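Putative oxidase/hydroxylase (Streptomyces hygroscopicus subsp. hygroscopicus, PDB 4ZPI) binds iron(II) and is probably a 2-oxoglutarate-dependent dioxygenase of the phytanoyl-CoA dioxygenase family. Local coordinates at residues 99-104 with 177-182; 153-158 with 202-207. One frame throughout, in Å; residues are numbered along the deposited sequence.

Overall arrangement
Interactions 1 and 2 meet on the four-stranded antiparallel sheet of the PhyH fold, with centres about 9 Å apart, and each supplies a histidine to the same iron: His102 from 99-104 and His206 from 202-207. Strands 99-102 and 206-208 are neighbours in that sheet, and the backbone joins the two contacts through a probable hydrogen bond from His206 N to His102 O at 3.0 Å. Leu101 of interaction 1 also packs on interaction 2, its CD2 lying 3.6 Å from His206 C. Interaction 2 is wholly buried, while interaction 1 is partly buried and joins strand 99-102 to helix 179-182. Succinate is bound close to Leu99 and His206.

Interaction 1 (99-104 with 177-182); sequences LYLHGG and TSLVDS. With FE2 (Fe (II) ion), chain H.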
loop_
_atom_site.group_PDB
_atom_site.type_symbol
_atom_site.label_atom_id
_atom_site.label_comp_id
_atom_site.label_asym_id
_atom_site.label_seq_id
_atom_site.Cartn_x
_atom_site.Cartn_y
_atom_site.Cartn_z
ATOM N N LEU C 99 11.793 -10.981 28.459
ATOM C CA LEU C 99 10.948 -9.950 27.867
ATOM C C LEU C 99 9.957 -10.590 26.874
ATOM O O LEU C 99 10.356 -11.055 25.797
ATOM C CB LEU C 99 11.818 -8.888 27.187
ATOM C CG LEU C 99 11.116 -7.811 26.356
ATOM C CD1 LEU C 99 10.291 -6.900 27.225
ATOM C CD2 LEU C 99 12.129 -7.028 25.544
ATOM N N TYR C 100 8.676 -10.630 27.246
ATOM C CA TYR C 100 7.639 -11.251 26.409
ATOM C C TYR C 100 7.381 -10.447 25.132
ATOM O O TYR C 100 7.740 -9.276 25.044
ATOM C CB TYR C 100 6.324 -11.407 27.184
ATOM C CG TYR C 100 6.403 -12.301 28.400
ATOM C CD1 TYR C 100 5.593 -12.077 29.503
ATOM C CD2 TYR C 100 7.290 -13.366 28.448
ATOM C CE1 TYR C 100 5.660 -12.893 30.617
ATOM C CE2 TYR C 100 7.365 -14.187 29.558
ATOM C CZ TYR C 100 6.550 -13.946 30.637
ATOM O OH TYR C 100 6.628 -14.769 31.737
ATOM N N LEU C 101 6.738 -11.075 24.154
ATOM C CA LEU C 101 6.513 -10.433 22.862
ATOM C C LEU C 101 5.641 -9.173 22.950
ATOM O O LEU C 101 4.646 -9.128 23.679
ATOM C CB LEU C 101 5.880 -11.420 21.873
ATOM C CG LEU C 101 6.696 -12.619 21.372
ATOM C CD1 LEU C 101 5.928 -13.383 20.285
ATOM C CD2 LEU C 101 8.056 -12.175 20.853
ATOM N N HIS C 102 6.048 -8.156 22.196
ATOM C CA HIS C 102 5.270 -6.941 21.978
ATOM C C HIS C 102 5.614 -6.439 20.576
ATOM O O HIS C 102 6.575 -6.922 19.964
ATOM C CB HIS C 102 5.579 -5.884 23.035
ATOM C CG HIS C 102 7.028 -5.552 23.130
ATOM N ND1 HIS C 102 7.923 -6.342 23.817
ATOM C CD2 HIS C 102 7.750 -4.535 22.600
ATOM C CE1 HIS C 102 9.135 -5.822 23.712
ATOM N NE2 HIS C 102 9.057 -4.723 22.983
ATOM N N GLY C 103 4.840 -5.485 20.064
ATOM C CA GLY C 103 5.002 -5.064 18.681
ATOM C C GLY C 103 4.107 -5.839 17.722
ATOM O O GLY C 103 3.119 -6.436 18.134
ATOM N N GLY C 104 4.438 -5.831 16.436
ATOM C CA GLY C 104 3.581 -6.450 15.439
ATOM C C GLY C 104 2.682 -5.481 14.696
ATOM O O GLY C 104 1.907 -4.752 15.276
ATOM N N THR C 177 0.973 -19.047 28.205
ATOM C CA THR C 177 2.401 -19.197 27.962
ATOM C C THR C 177 2.849 -18.249 26.858
ATOM O O THR C 177 2.152 -18.077 25.854
ATOM C CB THR C 177 2.755 -20.645 27.565
ATOM O OG1 THR C 177 2.382 -21.526 28.625
ATOM C CG2 THR C 177 4.230 -20.799 27.301
ATOM N N SER C 178 4.013 -17.641 27.054
ATOM C CA SER C 178 4.648 -16.820 26.029
ATOM C C SER C 178 5.341 -17.682 24.976
ATOM O O SER C 178 5.902 -18.724 25.292
ATOM C CB SER C 178 5.654 -15.859 26.676
ATOM O OG SER C 178 6.536 -15.306 25.719
ATOM N N LEU C 179 5.306 -17.234 23.726
ATOM C CA LEU C 179 6.021 -17.903 22.642
ATOM C C LEU C 179 7.522 -17.863 22.858
ATOM O O LEU C 179 8.279 -18.562 22.197
ATOM C CB LEU C 179 5.687 -17.261 21.299
ATOM C CG LEU C 179 4.233 -17.357 20.853
ATOM C CD1 LEU C 179 4.051 -16.697 19.491
ATOM C CD2 LEU C 179 3.799 -18.810 20.829
ATOM N N VAL C 180 7.955 -17.025 23.777
ATOM C CA VAL C 180 9.364 -16.904 24.096
ATOM C C VAL C 180 9.842 -18.156 24.848
ATOM O O VAL C 180 10.941 -18.669 24.620
ATOM C CB VAL C 180 9.601 -15.626 24.922
ATOM C CG1 VAL C 180 10.920 -15.670 25.609
ATOM C CG2 VAL C 180 9.489 -14.395 24.024
ATOM N N ASP C 181 8.981 -18.643 25.735
ATOM C CA ASP C 181 9.249 -19.829 26.535
ATOM C C ASP C 181 8.809 -21.080 25.805
ATOM O O ASP C 181 9.328 -22.162 26.060
ATOM C CB ASP C 181 8.519 -19.760 27.883
ATOM C CG ASP C 181 9.172 -18.808 28.874
ATOM O OD1 ASP C 181 10.419 -18.766 28.942
ATOM O OD2 ASP C 181 8.431 -18.112 29.605
ATOM N N SER C 182 7.836 -20.923 24.908
ATOM C CA SER C 182 7.137 -22.051 24.282
ATOM C C SER C 182 7.607 -22.380 22.868
ATOM O O SER C 182 7.527 -23.528 22.433
ATOM C CB SER C 182 5.633 -21.774 24.245
ATOM O OG SER C 182 5.109 -22.016 22.948
HETATM FE FE FE2 H . 11.000 -3.492 22.189
#
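Behind the strand that carries iron ligand His102, Tyr100 and Leu101 lean on the first turn of helix 179-182. The Tyr100 ring runs past Ser178, whose OG approaches it obliquely, 3.4 Å from CD2, and whose CB is almost as near to that carbon. Farther along the same side of the ring, CE2 meets the Asp181 carboxylate, whose plane stands 81° from that of the ring. No hydrogen bond spans the two segments, and their polar ends are tied elsewhere: Tyr100 OH and Asp181 OD2 both engage Arg210, while Ser178 OG is bonded to Glu253.

Leu101 forms the apolar half. Its two methyls spread over the helix start: CD1 reaches Leu179 CD1 at 3.9 Å, the side chains crossing at about a right angle, and CD2 meets Val180 CG2 at 4.1 Å. That valine methyl also lies against Leu99 O.

The contact thus joins the helix to the double-stranded beta-helix (jelly roll) of the cupin clan, where 99-102 is an outer strand of the four-stranded sheet within this chain. Ser178 is the N-cap of the helix. Turned away from its own N (chi1 164°), OG accepts from Val180 N at 3.0 Å, so the oxygen beside the tyrosine ring also caps the first turn. Glu253 adds a second anchor there by accepting from Leu179 N.

On the strand, the imidazole of His102 is held at both nitrogens. ND1 donates to Tyr100 O at 3.2 Å, nearly straight at 161°, with the carbonyl oxygen close to the ring plane, which fixes the ring's rotation. NE2 is thereby turned to the iron, 2.4 Å away, where His206 is a fellow ligand.

Interaction 2 (153-158 with 202-207); sequences FCYVQG and EALMHG. With FE2 (Fe (II) ion), chain H.
Leu204 CD2 touches Tyr155 CB at 3.7 Å and also lies at the edge of the Phe153 ring. That ring reaches on to His206: the two planes are 23° apart, yet barely overlap, and Phe153 CE2 comes to 3.3 Å from His206 CD2. Val156 and Met205 run side by side, CG2 against SD.

These side chains are carried by an antiparallel ladder. Cys154 and Gly207 form a hydrogen-bonded pair, each N donating to the other's O at 2.9 Å, and Val156 N donates to Met205 O at 3.0 Å. Between them Tyr155 and His206 make a non-hydrogen-bonded pair, their CA atoms 4.1 Å apart.

At the polar edge, His206 ND1 donates almost linearly (174°) to Leu204 O, in the imidazole plane but from above the carbonyl plane. With CG between N and C (chi1 75°), this bond turns the ring to the iron, 2.3 Å from NE2 and displaced toward CE1. Glu202, a known iron ligand, is not bonded here: its OE2 is 3.8 Å from the iron.

Strand 153-156 lies between strands 206-208 and 187-190, Phe153 touches strands 136-141 and 197-201, and Tyr10 of the second subunit packs on Val156 and Met205.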
loop_
_atom_site.group_PDB
_atom_site.type_symbol
_atom_site.label_atom_id
_atom_site.label_comp_id
_atom_site.label_asym_id
_atom_site.label_seq_id
_atom_site.Cartn_x
_atom_site.Cartn_y
_atom_site.Cartn_z
ATOM N N PHE C 153 17.916 -11.837 21.727
ATOM C CA PHE C 153 16.828 -11.125 21.069
ATOM C C PHE C 153 16.081 -12.108 20.149
ATOM O O PHE C 153 16.707 -12.803 19.347
ATOM C CB PHE C 153 17.387 -9.920 20.289
ATOM C CG PHE C 153 16.358 -9.161 19.486
ATOM C CD1 PHE C 153 16.051 -9.537 18.185
ATOM C CD2 PHE C 153 15.713 -8.056 20.023
ATOM C CE1 PHE C 153 15.101 -8.838 17.443
ATOM C CE2 PHE C 153 14.759 -7.349 19.285
ATOM C CZ PHE C 153 14.455 -7.746 17.994
ATOM N N CYS C 154 14.757 -12.190 20.275
ATOM C CA CYS C 154 13.988 -13.037 19.362
ATOM C C CYS C 154 12.828 -12.286 18.703
ATOM O O CYS C 154 12.331 -11.282 19.231
ATOM C CB CYS C 154 13.469 -14.296 20.079
ATOM S SG CYS C 154 12.507 -14.016 21.567
ATOM N N TYR C 155 12.402 -12.779 17.545
ATOM C CA TYR C 155 11.399 -12.086 16.748
ATOM C C TYR C 155 10.557 -13.057 15.914
ATOM O O TYR C 155 10.997 -14.168 15.600
ATOM C CB TYR C 155 12.074 -11.069 15.825
ATOM C CG TYR C 155 12.874 -11.727 14.734
ATOM C CD1 TYR C 155 14.102 -12.317 15.010
ATOM C CD2 TYR C 155 12.401 -11.779 13.429
ATOM C CE1 TYR C 155 14.838 -12.929 14.021
ATOM C CE2 TYR C 155 13.143 -12.391 12.423
ATOM C CZ TYR C 155 14.356 -12.960 12.734
ATOM O OH TYR C 155 15.096 -13.569 11.761
ATOM N N VAL C 156 9.353 -12.621 15.551
ATOM C CA VAL C 156 8.484 -13.358 14.636
ATOM C C VAL C 156 8.748 -12.912 13.201
ATOM O O VAL C 156 8.609 -11.729 12.897
ATOM C CB VAL C 156 6.995 -13.142 14.987
ATOM C CG1 VAL C 156 6.090 -13.880 13.995
ATOM C CG2 VAL C 156 6.718 -13.574 16.436
ATOM N N GLN C 157 9.137 -13.846 12.329
ATOM C CA GLN C 157 9.540 -13.501 10.953
ATOM C C GLN C 157 8.442 -12.728 10.220
ATOM O O GLN C 157 7.281 -13.135 10.215
ATOM C CB GLN C 157 9.911 -14.754 10.143
ATOM C CG GLN C 157 11.317 -15.293 10.361
ATOM C CD GLN C 157 11.416 -16.796 10.109
ATOM O OE1 GLN C 157 10.798 -17.327 9.180
ATOM N NE2 GLN C 157 12.180 -17.490 10.952
ATOM N N GLY C 158 8.811 -11.595 9.631
ATOM C CA GLY C 158 7.894 -10.811 8.828
ATOM C C GLY C 158 6.782 -10.120 9.591
ATOM O O GLY C 158 5.886 -9.522 8.986
ATOM N N GLU C 202 10.240 -0.816 15.068
ATOM C CA GLU C 202 9.350 -1.174 16.171
ATOM C C GLU C 202 8.028 -1.820 15.743
ATOM O O GLU C 202 7.257 -2.261 16.595
ATOM C CB GLU C 202 9.045 0.060 17.031
ATOM C CG GLU C 202 10.197 0.498 17.920
ATOM C CD GLU C 202 10.506 -0.509 19.014
ATOM O OE1 GLU C 202 11.673 -0.954 19.095
ATOM O OE2 GLU C 202 9.586 -0.848 19.798
ATOM N N ALA C 203 7.758 -1.876 14.441
ATOM C CA ALA C 203 6.633 -2.675 13.939
ATOM C C ALA C 203 6.881 -4.195 14.111
ATOM O O ALA C 203 5.942 -4.968 14.266
ATOM C CB ALA C 203 6.351 -2.342 12.481
ATOM N N LEU C 204 8.141 -4.614 14.091
ATOM C CA LEU C 204 8.489 -6.013 14.345
ATOM C C LEU C 204 7.946 -6.510 15.695
ATOM O O LEU C 204 8.040 -5.805 16.706
ATOM C CB LEU C 204 10.006 -6.184 14.308
ATOM C CG LEU C 204 10.543 -7.601 14.198
ATOM C CD1 LEU C 204 10.190 -8.162 12.833
ATOM C CD2 LEU C 204 12.047 -7.606 14.433
ATOM N N MET C 205 7.366 -7.713 15.711
ATOM C CA MET C 205 6.991 -8.356 16.973
ATOM C C MET C 205 8.219 -9.086 17.513
ATOM O O MET C 205 8.809 -9.935 16.839
ATOM C CB MET C 205 5.818 -9.315 16.784
ATOM C CG MET C 205 5.350 -10.004 18.071
ATOM S SD MET C 205 3.832 -10.971 17.845
ATOM C CE MET C 205 2.944 -9.944 16.666
ATOM N N HIS C 206 8.626 -8.728 18.722
ATOM C CA HIS C 206 9.928 -9.132 19.228
ATOM C C HIS C 206 9.932 -9.132 20.757
ATOM O O HIS C 206 9.057 -8.532 21.392
ATOM C CB HIS C 206 11.020 -8.198 18.691
ATOM C CG HIS C 206 11.037 -6.858 19.361
ATOM N ND1 HIS C 206 10.159 -5.849 19.031
ATOM C CD2 HIS C 206 11.799 -6.380 20.373
ATOM C CE1 HIS C 206 10.380 -4.807 19.807
ATOM N NE2 HIS C 206 11.374 -5.102 20.627
ATOM N N GLY C 207 10.918 -9.825 21.324
ATOM C CA GLY C 207 11.085 -9.954 22.760
ATOM C C GLY C 207 12.472 -10.516 22.966
ATOM O O GLY C 207 13.276 -10.487 22.041
HETATM FE FE FE2 H . 11.000 -3.492 22.189
#